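PDB 2DFA: 5-oxoprolinase subunit A from Thermus thermophilus, which probably catalyses the ATP-dependent cleavage of 5-oxoproline to L-glutamate, working as one component of a complex with PxpB and PxpC. Local coordinates for residues 18-23 / 228-233; 43-48 / 92-97; 85-90 / 129-134; 117-122 / 142-147; 199-204 / 243-248. All blocks are in the same frame, centred on the assembly; numbering follows the deposited sequence.

Contact 1 (18-23 / 228-233)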
# COMPACT_ATOMS: atom_id res chain seq x y z
N TYR A 18 5.35 5.30 16.40
CA TYR A 18 6.35 4.25 16.64
C TYR A 18 7.65 4.82 17.22
O TYR A 18 8.11 5.88 16.82
CB TYR A 18 6.66 3.51 15.34
CG TYR A 18 7.44 2.23 15.55
CD1 TYR A 18 6.79 1.02 15.79
CD2 TYR A 18 8.84 2.23 15.53
CE1 TYR A 18 7.50 -0.15 16.00
CE2 TYR A 18 9.57 1.06 15.75
CZ TYR A 18 8.89 -0.13 15.98
OH TYR A 18 9.59 -1.29 16.20
N GLY A 19 8.23 4.09 18.16
CA GLY A 19 9.49 4.51 18.76
C GLY A 19 9.36 5.57 19.85
O GLY A 19 8.28 5.82 20.36
N HIS A 20 10.49 6.17 20.20
CA HIS A 20 10.53 7.22 21.22
C HIS A 20 11.44 8.34 20.74
O HIS A 20 12.36 8.75 21.46
CB HIS A 20 11.08 6.66 22.54
CG HIS A 20 10.36 5.45 23.03
ND1 HIS A 20 10.66 4.18 22.59
CD2 HIS A 20 9.35 5.31 23.92
CE1 HIS A 20 9.86 3.31 23.19
NE2 HIS A 20 9.05 3.97 24.00
N ASP A 21 11.19 8.84 19.54
CA ASP A 21 12.00 9.91 18.96
C ASP A 21 12.22 11.08 19.93
O ASP A 21 13.33 11.59 20.05
CB ASP A 21 11.35 10.43 17.67
CG ASP A 21 11.30 9.38 16.56
OD1 ASP A 21 11.73 8.23 16.78
OD2 ASP A 21 10.84 9.73 15.45
N ARG A 22 11.16 11.51 20.61
CA ARG A 22 11.25 12.63 21.54
C ARG A 22 12.28 12.39 22.65
O ARG A 22 12.99 13.31 23.06
CB ARG A 22 9.89 12.89 22.17
CG ARG A 22 8.81 13.28 21.18
CD ARG A 22 7.45 12.82 21.67
NE ARG A 22 7.43 11.37 21.85
CZ ARG A 22 6.39 10.68 22.31
NH1 ARG A 22 5.27 11.31 22.65
NH2 ARG A 22 6.47 9.36 22.44
N GLU A 23 12.37 11.15 23.12
CA GLU A 23 13.30 10.80 24.19
C GLU A 23 14.71 10.51 23.68
O GLU A 23 15.70 10.77 24.37
CB GLU A 23 12.78 9.60 24.97
CG GLU A 23 11.44 9.81 25.67
CD GLU A 23 10.30 10.07 24.70
OE1 GLU A 23 10.10 9.26 23.77
OE2 GLU A 23 9.60 11.10 24.86
N ASN A 228 13.37 0.05 26.05
CA ASN A 228 13.99 0.91 27.05
C ASN A 228 15.19 1.60 26.42
O ASN A 228 16.13 2.01 27.10
CB ASN A 228 14.45 0.07 28.25
CG ASN A 228 15.59 -0.86 27.90
OD1 ASN A 228 15.46 -1.72 27.02
ND2 ASN A 228 16.72 -0.71 28.59
N ALA A 229 15.15 1.71 25.09
CA ALA A 229 16.21 2.34 24.33
C ALA A 229 16.65 3.67 24.94
O ALA A 229 17.84 3.96 25.02
CB ALA A 229 15.76 2.56 22.89
N PRO A 230 15.69 4.50 25.38
CA PRO A 230 16.07 5.78 25.98
C PRO A 230 17.03 5.60 27.15
O PRO A 230 18.00 6.34 27.29
CB PRO A 230 14.73 6.37 26.41
CG PRO A 230 13.80 5.87 25.35
CD PRO A 230 14.22 4.42 25.22
N GLU A 231 16.76 4.61 27.99
CA GLU A 231 17.61 4.33 29.15
C GLU A 231 19.02 3.94 28.71
O GLU A 231 20.01 4.44 29.26
CB GLU A 231 17.01 3.20 29.99
CG GLU A 231 15.86 3.63 30.88
CD GLU A 231 15.23 2.46 31.62
OE1 GLU A 231 15.95 1.74 32.33
OE2 GLU A 231 14.00 2.28 31.48
N VAL A 232 19.11 3.05 27.73
CA VAL A 232 20.40 2.61 27.23
C VAL A 232 21.15 3.79 26.62
O VAL A 232 22.31 4.02 26.92
CB VAL A 232 20.25 1.50 26.16
CG1 VAL A 232 21.62 1.04 25.69
CG2 VAL A 232 19.44 0.34 26.72
N ALA A 233 20.46 4.52 25.75
CA ALA A 233 21.05 5.68 25.09
C ALA A 233 21.54 6.68 26.14
O ALA A 233 22.63 7.25 26.01
CB ALA A 233 20.03 6.34 24.17
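In both His-20 (chi1 -54°) and Glu-23 (chi1 -62°) CG is anti to the carbonyl carbon and lies beside the backbone N, and it is chiefly the two CB atoms that touch Pro-230. The contact joins the loop and short helix 21-24 that follow strand 2-9 to the first turn of helix 229-241, which follows strand 219-222. These parallel neighbours belong to the curled sheet of the barrel-like beta/alpha fold of this family. His-20 and Asn-228 hold the N-cap positions of the two helices, whose backbones come within 6.0 Å between Glu-23 CA and Pro-230 CA. No hydrogen bond crosses the interface, which is small and lies near the surface. Ile-24 of the same short helix packs on Ala-229, Pro-230 and Ala-233; Asp-21 OD2 hydrogen-bonds to Gly-10 N. The Glu-23 chain bends at chi2 (64°), which curls its carboxylate back so that OE1 lies in the plane of the His-20 ring, at its edge. The pyrrolidine crosses the His-20 side chain at about a right angle, with Pro-230 CG 4.0 Å from His-20 CB and 3.9 Å from Glu-23 CB.

Contact 2 (43-48 / 92-97)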
# COMPACT_ATOMS: atom_id res chain seq x y z
N GLY A 43 4.11 12.90 6.56
CA GLY A 43 3.92 13.79 7.70
C GLY A 43 4.85 13.45 8.86
O GLY A 43 5.35 14.34 9.54
N ARG A 44 5.07 12.16 9.07
CA ARG A 44 5.95 11.70 10.15
C ARG A 44 7.41 12.00 9.82
O ARG A 44 8.22 12.23 10.73
CB ARG A 44 5.76 10.20 10.38
CG ARG A 44 4.38 9.85 10.91
CD ARG A 44 4.14 10.46 12.30
NE ARG A 44 2.93 9.91 12.91
CZ ARG A 44 2.59 10.07 14.19
NH1 ARG A 44 3.36 10.78 15.01
NH2 ARG A 44 1.48 9.51 14.65
N ILE A 45 7.76 11.98 8.54
CA ILE A 45 9.13 12.29 8.15
C ILE A 45 9.36 13.77 8.46
O ILE A 45 10.36 14.13 9.09
CB ILE A 45 9.36 12.05 6.63
CG1 ILE A 45 9.30 10.55 6.33
CG2 ILE A 45 10.70 12.64 6.21
CD1 ILE A 45 9.47 10.20 4.86
N LEU A 46 8.43 14.61 8.03
CA LEU A 46 8.52 16.04 8.25
C LEU A 46 8.65 16.33 9.75
O LEU A 46 9.45 17.17 10.16
CB LEU A 46 7.28 16.74 7.70
CG LEU A 46 7.23 18.26 7.90
CD1 LEU A 46 8.47 18.90 7.29
CD2 LEU A 46 5.97 18.82 7.27
N GLU A 47 7.86 15.62 10.55
CA GLU A 47 7.89 15.77 12.00
C GLU A 47 9.25 15.40 12.59
O GLU A 47 9.79 16.12 13.44
CB GLU A 47 6.80 14.90 12.63
CG GLU A 47 6.88 14.78 14.15
CD GLU A 47 5.81 13.86 14.71
OE1 GLU A 47 5.81 12.65 14.37
OE2 GLU A 47 4.97 14.34 15.50
N ALA A 48 9.81 14.28 12.13
CA ALA A 48 11.10 13.80 12.61
C ALA A 48 12.23 14.74 12.22
O ALA A 48 13.16 14.95 12.99
CB ALA A 48 11.38 12.38 12.07
N GLY A 92 15.88 10.31 -2.14
CA GLY A 92 15.35 11.54 -2.71
C GLY A 92 14.18 12.12 -1.92
O GLY A 92 14.13 13.33 -1.67
N ALA A 93 13.24 11.25 -1.54
CA ALA A 93 12.08 11.70 -0.78
C ALA A 93 12.50 12.39 0.51
O ALA A 93 12.01 13.46 0.83
CB ALA A 93 11.15 10.52 -0.48
N LEU A 94 13.40 11.76 1.27
CA LEU A 94 13.86 12.34 2.52
C LEU A 94 14.60 13.66 2.28
O LEU A 94 14.40 14.63 3.02
CB LEU A 94 14.78 11.36 3.27
CG LEU A 94 15.42 11.92 4.55
CD1 LEU A 94 14.35 12.33 5.54
CD2 LEU A 94 16.34 10.87 5.16
N SER A 95 15.42 13.70 1.24
CA SER A 95 16.18 14.92 0.94
C SER A 95 15.31 16.14 0.70
O SER A 95 15.76 17.26 0.93
CB SER A 95 17.10 14.70 -0.28
OG SER A 95 16.35 14.68 -1.48
N ALA A 96 14.08 15.94 0.25
CA ALA A 96 13.18 17.07 0.02
C ALA A 96 12.81 17.74 1.34
O ALA A 96 12.74 18.97 1.41
CB ALA A 96 11.91 16.60 -0.71
N PHE A 97 12.58 16.95 2.38
CA PHE A 97 12.24 17.48 3.70
C PHE A 97 13.45 18.20 4.31
O PHE A 97 13.30 19.23 4.97
CB PHE A 97 11.78 16.36 4.62
CG PHE A 97 10.44 15.80 4.23
CD1 PHE A 97 9.27 16.45 4.58
CD2 PHE A 97 10.36 14.65 3.46
CE1 PHE A 97 8.03 15.98 4.16
CE2 PHE A 97 9.12 14.17 3.03
CZ PHE A 97 7.96 14.83 3.38
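Ile-45 and Leu-46 together hold the ring of Phe-97, while Leu-94 adds a methyl contact beside it. The branch CG2 of Ile-45 does most of the touching: it stands anti to the backbone N while CG1 lies beside that N (chi1 -69°), and it comes over one face of the ring, 3.4 Å from Phe-97 CD2. CG2 also lies 3.7 Å from Leu-94 CD1, so this one methyl touches both partners. Phe-97 has CG anti to its carbonyl carbon (chi1 -70°), which presents the ring to Ile-45 and Leu-46. Leu-46 CB is 3.7 Å from Phe-97 CE1 and its CD1 3.7 Å from Phe-97 CD1. Ile-45 and Leu-46 each cross the Phe-97 side chain at about a right angle. With an alanine in place of Phe-97, Ile-45 CG2 and Leu-46 CB would probably lose their main partner across the interface, opening a gap between the helices. Elsewhere on helix 43-48, Arg-44 NH1 forms a salt-bridging hydrogen bond, in the guanidinium plane, with the syn lone pair of Glu-47 OE1. Tyr-89 of the third subunit packs on Ile-45, Ala-93 and Phe-97, so this core continues into the subunit interface. The segment axes approach to 10.0 Å and cross at -50°, and Leu-94 also rests on Leu-33 of strand 30-34: neighbouring outer helices of a beta/alpha barrel-like fold, packed on each other and on its parallel sheet.

Contact 3 (85-90 / 129-134); sequences ADVLYQ and ALAVKA
Segments 85-90 and 129-134 are both helical throughout, interior pieces of helices 80-100 and 122-135, and they approach so closely that Leu-88 CA and Ala-131 CA are only 5.4 Å apart. The small side chain of Ala-131 permits this: its CB points at the facing helix and sits 3.7 Å from Val-87 CG1, the branch that stands anti to the valine backbone N (chi1 171°). Leu-88 adds a second contact, with CG 4.1 Å from Ala-131 CB and CD2 3.5 Å from Ala-131 O, so a methyl lies against a helix carbonyl. Its chi1 of -98° departs from the staggered value. The pair is close helix-helix packing in the outer layer of the barrel-like beta/alpha fold, and Tyr-84, one turn before Leu-88 on helix 80-100, extends it onto Ala-131 and Ala-134. Away from the interface, Gln-90 NE2 bonds to Asp-86 O at 3.1 Å from above the carbonyl plane, while Gln-90 N reaches that oxygen from the opposite face. NE2 is also bonded to Gly-64 O, which ties the amide to the loop after strand 58-62. Tyr-89 OH bonds to Cys-35 O of the third subunit, and Leu-88 and Ala-134 both pack on Ala-100 of that subunit.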
# COMPACT_ATOMS: atom_id res chain seq x y z
N ALA A 85 16.82 1.35 -7.58
CA ALA A 85 15.71 2.27 -7.78
C ALA A 85 15.00 2.61 -6.46
O ALA A 85 14.66 3.76 -6.21
CB ALA A 85 14.71 1.69 -8.78
N ASP A 86 14.77 1.59 -5.64
CA ASP A 86 14.09 1.80 -4.36
C ASP A 86 14.90 2.69 -3.43
O ASP A 86 14.34 3.56 -2.76
CB ASP A 86 13.81 0.45 -3.70
CG ASP A 86 12.65 -0.28 -4.34
OD1 ASP A 86 12.10 0.24 -5.34
OD2 ASP A 86 12.29 -1.37 -3.85
N VAL A 87 16.21 2.47 -3.38
CA VAL A 87 17.08 3.28 -2.53
C VAL A 87 17.12 4.72 -3.02
O VAL A 87 17.04 5.66 -2.23
CB VAL A 87 18.51 2.70 -2.47
CG1 VAL A 87 19.46 3.67 -1.76
CG2 VAL A 87 18.48 1.37 -1.73
N LEU A 88 17.24 4.91 -4.34
CA LEU A 88 17.26 6.27 -4.89
C LEU A 88 15.98 7.02 -4.54
O LEU A 88 16.01 8.18 -4.12
CB LEU A 88 17.39 6.24 -6.41
CG LEU A 88 18.77 6.42 -7.03
CD1 LEU A 88 18.65 6.42 -8.55
CD2 LEU A 88 19.38 7.73 -6.55
N TYR A 89 14.86 6.35 -4.76
CA TYR A 89 13.55 6.91 -4.49
C TYR A 89 13.45 7.40 -3.04
O TYR A 89 13.01 8.51 -2.77
CB TYR A 89 12.47 5.84 -4.74
CG TYR A 89 11.04 6.31 -4.57
CD1 TYR A 89 10.49 6.48 -3.29
CD2 TYR A 89 10.24 6.58 -5.67
CE1 TYR A 89 9.18 6.91 -3.12
CE2 TYR A 89 8.93 7.02 -5.52
CZ TYR A 89 8.40 7.18 -4.25
OH TYR A 89 7.12 7.63 -4.09
N GLN A 90 13.87 6.54 -2.12
CA GLN A 90 13.81 6.86 -0.70
C GLN A 90 14.74 7.99 -0.28
O GLN A 90 14.33 8.89 0.45
CB GLN A 90 14.09 5.60 0.12
CG GLN A 90 12.96 4.57 -0.00
CD GLN A 90 13.25 3.29 0.76
OE1 GLN A 90 13.07 3.22 1.97
NE2 GLN A 90 13.70 2.27 0.04
N ALA A 129 25.21 0.98 -2.85
CA ALA A 129 26.35 1.86 -3.00
C ALA A 129 26.23 2.75 -4.24
O ALA A 129 26.46 3.96 -4.16
CB ALA A 129 27.64 1.04 -3.07
N LEU A 130 25.85 2.16 -5.38
CA LEU A 130 25.71 2.95 -6.60
C LEU A 130 24.56 3.95 -6.53
O LEU A 130 24.67 5.05 -7.07
CB LEU A 130 25.55 2.03 -7.81
CG LEU A 130 26.82 1.22 -8.12
CD1 LEU A 130 26.63 0.40 -9.39
CD2 LEU A 130 28.01 2.17 -8.26
N ALA A 131 23.47 3.58 -5.87
CA ALA A 131 22.33 4.49 -5.73
C ALA A 131 22.78 5.71 -4.94
O ALA A 131 22.52 6.85 -5.33
CB ALA A 131 21.17 3.80 -4.99
N VAL A 132 23.46 5.47 -3.82
CA VAL A 132 23.96 6.56 -2.98
C VAL A 132 24.95 7.42 -3.76
O VAL A 132 24.89 8.65 -3.71
CB VAL A 132 24.67 6.02 -1.72
CG1 VAL A 132 25.37 7.16 -0.98
CG2 VAL A 132 23.65 5.34 -0.81
N LYS A 133 25.85 6.77 -4.49
CA LYS A 133 26.86 7.49 -5.27
C LYS A 133 26.23 8.33 -6.37
O LYS A 133 26.66 9.45 -6.63
CB LYS A 133 27.87 6.51 -5.88
CG LYS A 133 29.04 7.20 -6.58
CD LYS A 133 29.99 6.21 -7.23
CE LYS A 133 31.26 6.91 -7.74
NZ LYS A 133 32.23 5.94 -8.30
N ALA A 134 25.22 7.77 -7.04
CA ALA A 134 24.54 8.47 -8.12
C ALA A 134 23.82 9.72 -7.62
O ALA A 134 23.69 10.70 -8.35
CB ALA A 134 23.54 7.52 -8.81

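Contact 4 (117-122 / 142-147)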
# COMPACT_ATOMS: atom_id res chain seq x y z
N LYS A 117 20.70 -8.20 4.03
CA LYS A 117 20.91 -8.76 2.70
C LYS A 117 22.19 -8.17 2.12
O LYS A 117 22.97 -8.87 1.46
CB LYS A 117 19.72 -8.42 1.78
CG LYS A 117 19.74 -9.13 0.43
CD LYS A 117 18.54 -8.72 -0.41
CE LYS A 117 18.50 -9.44 -1.76
NZ LYS A 117 18.38 -10.91 -1.61
N ALA A 118 22.41 -6.88 2.38
CA ALA A 118 23.61 -6.19 1.90
C ALA A 118 24.88 -6.77 2.52
O ALA A 118 25.90 -6.90 1.84
CB ALA A 118 23.51 -4.71 2.23
N CYS A 119 24.82 -7.12 3.80
CA CYS A 119 25.99 -7.66 4.49
C CYS A 119 26.45 -9.02 3.97
O CYS A 119 27.60 -9.41 4.21
CB CYS A 119 25.72 -7.74 5.99
SG CYS A 119 25.63 -6.13 6.82
N ARG A 120 25.59 -9.74 3.27
CA ARG A 120 25.96 -11.05 2.74
C ARG A 120 25.78 -11.21 1.23
O ARG A 120 26.15 -12.24 0.67
CB ARG A 120 25.16 -12.14 3.46
CG ARG A 120 23.66 -11.98 3.38
CD ARG A 120 22.94 -13.05 4.19
NE ARG A 120 21.52 -12.74 4.37
CZ ARG A 120 20.61 -12.76 3.39
NH1 ARG A 120 20.96 -13.07 2.15
NH2 ARG A 120 19.35 -12.44 3.66
N ASP A 121 25.23 -10.19 0.58
CA ASP A 121 25.00 -10.26 -0.86
C ASP A 121 25.67 -9.11 -1.61
O ASP A 121 25.21 -7.97 -1.54
CB ASP A 121 23.50 -10.27 -1.15
CG ASP A 121 23.19 -10.49 -2.61
OD1 ASP A 121 23.65 -11.51 -3.17
OD2 ASP A 121 22.49 -9.65 -3.21
N ARG A 122 26.73 -9.42 -2.35
CA ARG A 122 27.48 -8.42 -3.10
C ARG A 122 26.67 -7.59 -4.09
O ARG A 122 26.90 -6.38 -4.20
CB ARG A 122 28.66 -9.06 -3.83
CG ARG A 122 29.83 -9.43 -2.94
CD ARG A 122 31.01 -9.93 -3.76
NE ARG A 122 32.12 -10.39 -2.92
CZ ARG A 122 32.97 -9.59 -2.28
NH1 ARG A 122 32.86 -8.27 -2.38
NH2 ARG A 122 33.94 -10.11 -1.54
N VAL A 142 27.06 4.20 5.97
CA VAL A 142 27.32 3.51 7.23
C VAL A 142 27.28 2.01 6.95
O VAL A 142 26.31 1.51 6.37
CB VAL A 142 26.26 3.87 8.29
CG1 VAL A 142 26.47 3.07 9.57
CG2 VAL A 142 26.33 5.36 8.59
N VAL A 143 28.33 1.30 7.34
CA VAL A 143 28.40 -0.13 7.08
C VAL A 143 28.89 -0.94 8.27
O VAL A 143 29.39 -0.39 9.26
CB VAL A 143 29.35 -0.44 5.90
CG1 VAL A 143 29.07 0.48 4.74
CG2 VAL A 143 30.80 -0.29 6.35
N LEU A 144 28.75 -2.26 8.16
CA LEU A 144 29.22 -3.17 9.19
C LEU A 144 30.62 -3.56 8.75
O LEU A 144 30.81 -4.07 7.65
CB LEU A 144 28.34 -4.42 9.26
CG LEU A 144 27.42 -4.54 10.48
CD1 LEU A 144 26.73 -5.89 10.47
CD2 LEU A 144 28.24 -4.38 11.75
N PRO A 145 31.62 -3.31 9.60
CA PRO A 145 33.01 -3.65 9.25
C PRO A 145 33.23 -5.15 9.00
O PRO A 145 32.62 -5.99 9.66
CB PRO A 145 33.80 -3.12 10.44
CG PRO A 145 32.84 -3.27 11.58
CD PRO A 145 31.55 -2.77 10.97
N GLY A 146 34.11 -5.45 8.05
CA GLY A 146 34.43 -6.83 7.73
C GLY A 146 33.42 -7.57 6.87
O GLY A 146 33.48 -8.80 6.77
N THR A 147 32.50 -6.85 6.25
CA THR A 147 31.48 -7.47 5.41
C THR A 147 31.67 -7.15 3.93
O THR A 147 32.41 -6.24 3.57
CB THR A 147 30.06 -7.00 5.82
OG1 THR A 147 29.94 -5.60 5.58
CG2 THR A 147 29.81 -7.27 7.29
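Apolar contact centres on Cys-119, whose SG lies anti to its own carbonyl carbon (chi1 -70°) and reaches Leu-144, 3.8 Å from CD1 and 4.0 Å from CB. Close by, Thr-147 CB sits 3.8 Å from Cys-119 O, a packing contact with a backbone carbonyl of helix 112-120. Hydrogen bonds do not span the two segments. Residues 144-147 form a type II beta turn with Gly-146 at positive phi, and Thr-147 OG1 donates to Leu-144 O across 2.7 Å, in the carbonyl plane at a C=O...donor angle of 150°. The same hydroxyl oxygen accepts from Glu-150 N, making Thr-147 the N-cap of helix 148-155; its chi1 of 64° sets OG1 between N and the carbonyl carbon, where it can serve both. Outside the contact, Arg-122 forms salt bridges with Glu-151 and Glu-152. The contact thus docks the C-terminal part of helix 112-120 on the turn leading from strand 141-143 into helix 148-155; Leu-144 also touches Phe-165 beyond strand 160-164, the parallel neighbour of 141-143.

Contact 5 (199-204 / 243-248); sequences MVLEGK and AGVEVR
Three aliphatic side chains make the apolar contact, with Val-245 dividing its two methyls between successive residues of helix 189-201. Val-200 and Val-245 reach toward each other tip to tip, CG1 to CG1, at 3.9 Å; in each valine this methyl stands anti to the backbone N (chi1 179° in both), which points it at the other segment. The other methyl, Val-245 CG2, takes CD2 of Leu-201 at 3.8 Å, the two side chains crossing at a slant. Leu-201 is extended beyond CB and closes the outer, solvent-facing side. No hydrogen bond crosses between the segments, and the backbones stay well apart, with Val-200 CA and Val-245 CA 8.4 Å from each other. Backbone turns shape both flanks. Gly-203 leaves helix 189-201 with positive phi, and Gly-244 ends helix 229-241 in a Schellman motif that turns the chain toward strand 246-247. Ionic interactions lie at the periphery: Glu-202 OE1 forms a salt bridge with Arg-198 NE, and Arg-248 NE faces Glu-246 OE2 at a long 3.8 Å without directing an N-H at it. Leu-240 of helix 229-241 packs on both valines, and Val-200 also meets Val-3 and Leu-220 of the sheet. Helix 229-241 connects strands 219-222 and 246-247, both parallel neighbours of strand 2-9, and helix 189-201 packs beside this connection.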
# COMPACT_ATOMS: atom_id res chain seq x y z
N MET A 199 34.84 0.30 23.40
CA MET A 199 34.97 0.37 21.95
C MET A 199 35.62 1.68 21.50
O MET A 199 36.43 1.73 20.58
CB MET A 199 33.58 0.26 21.32
CG MET A 199 32.84 -1.03 21.68
SD MET A 199 31.16 -1.04 21.02
CE MET A 199 31.09 -2.77 20.55
N VAL A 200 35.21 2.79 22.15
CA VAL A 200 35.78 4.08 21.79
C VAL A 200 37.23 4.23 22.30
O VAL A 200 38.16 4.47 21.54
CB VAL A 200 34.90 5.19 22.39
CG1 VAL A 200 35.49 6.56 22.05
CG2 VAL A 200 33.50 5.10 21.83
N LEU A 201 37.38 4.09 23.63
CA LEU A 201 38.69 4.34 24.25
C LEU A 201 39.76 3.31 23.86
O LEU A 201 40.94 3.62 23.77
CB LEU A 201 38.52 4.33 25.78
CG LEU A 201 37.59 5.43 26.32
CD1 LEU A 201 37.47 5.38 27.85
CD2 LEU A 201 38.08 6.84 25.98
N GLU A 202 39.33 2.04 23.67
CA GLU A 202 40.33 0.99 23.45
C GLU A 202 40.23 0.32 22.08
O GLU A 202 41.11 -0.42 21.65
CB GLU A 202 40.19 -0.06 24.56
CG GLU A 202 40.65 0.45 25.93
CD GLU A 202 40.40 -0.62 26.97
OE1 GLU A 202 40.99 -1.69 26.87
OE2 GLU A 202 39.64 -0.36 27.91
N GLY A 203 39.09 0.55 21.39
CA GLY A 203 38.92 -0.06 20.08
C GLY A 203 38.78 -1.58 20.16
O GLY A 203 39.13 -2.33 19.25
N LYS A 204 38.26 -2.04 21.31
CA LYS A 204 38.05 -3.47 21.49
C LYS A 204 36.77 -3.77 22.28
O LYS A 204 36.25 -2.94 23.01
CB LYS A 204 39.26 -4.04 22.24
CG LYS A 204 40.49 -4.21 21.34
CD LYS A 204 41.68 -4.77 22.10
CE LYS A 204 42.86 -5.10 21.18
NZ LYS A 204 43.26 -3.91 20.43
N ALA A 243 33.37 10.59 30.67
CA ALA A 243 34.68 10.04 30.38
C ALA A 243 35.51 11.04 29.56
O ALA A 243 36.69 10.81 29.31
CB ALA A 243 34.55 8.73 29.61
N GLY A 244 34.88 12.13 29.15
CA GLY A 244 35.59 13.13 28.38
C GLY A 244 35.60 12.85 26.89
O GLY A 244 36.46 13.36 26.16
N VAL A 245 34.67 12.03 26.43
CA VAL A 245 34.56 11.69 25.01
C VAL A 245 33.50 12.58 24.39
O VAL A 245 32.39 12.69 24.92
CB VAL A 245 34.16 10.21 24.80
CG1 VAL A 245 34.04 9.91 23.31
CG2 VAL A 245 35.19 9.30 25.45
N GLU A 246 33.82 13.23 23.28
CA GLU A 246 32.87 14.11 22.62
C GLU A 246 31.93 13.34 21.69
O GLU A 246 32.38 12.61 20.81
CB GLU A 246 33.59 15.18 21.79
CG GLU A 246 32.72 16.38 21.45
CD GLU A 246 33.35 17.30 20.42
OE1 GLU A 246 34.60 17.43 20.40
OE2 GLU A 246 32.60 17.91 19.63
N VAL A 247 30.63 13.50 21.91
CA VAL A 247 29.63 12.84 21.08
C VAL A 247 29.23 13.82 19.99
O VAL A 247 28.54 14.80 20.25
CB VAL A 247 28.38 12.45 21.90
CG1 VAL A 247 27.35 11.78 21.00
CG2 VAL A 247 28.78 11.51 23.03
N ARG A 248 29.68 13.57 18.77
CA ARG A 248 29.35 14.45 17.66
C ARG A 248 29.22 13.70 16.34
O ARG A 248 29.86 12.67 16.13
CB ARG A 248 30.39 15.56 17.53
CG ARG A 248 31.78 15.07 17.17
CD ARG A 248 32.74 16.25 17.00
NE ARG A 248 32.28 17.17 15.96
CZ ARG A 248 32.93 18.27 15.60
NH1 ARG A 248 34.07 18.60 16.20
NH2 ARG A 248 32.44 19.05 14.65

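Overall arrangement
Contacts 2 and 3 share helix 80-100, their centres about 16 Å apart, and both extend into the third subunit, so one helix serves fold and assembly. Contact 4, about 16 Å from contact 3 between centres, crosses it along the sequence, helices 80-100, 112-120 and 122-135 following one another. Contact 1 encloses contacts 2, 3 and 4 in sequence and crosses contact 5, about 21 Å away between centres, through helix 229-241 and the strand after it. Contacts 3 and 5 lie farthest apart, about 32 Å between centres, on opposite sides of the chain's centre. Asp-8, His-62 and His-111 face a vacant point that might be a metal site; Leu-94 of contact 2 lies near without touching them.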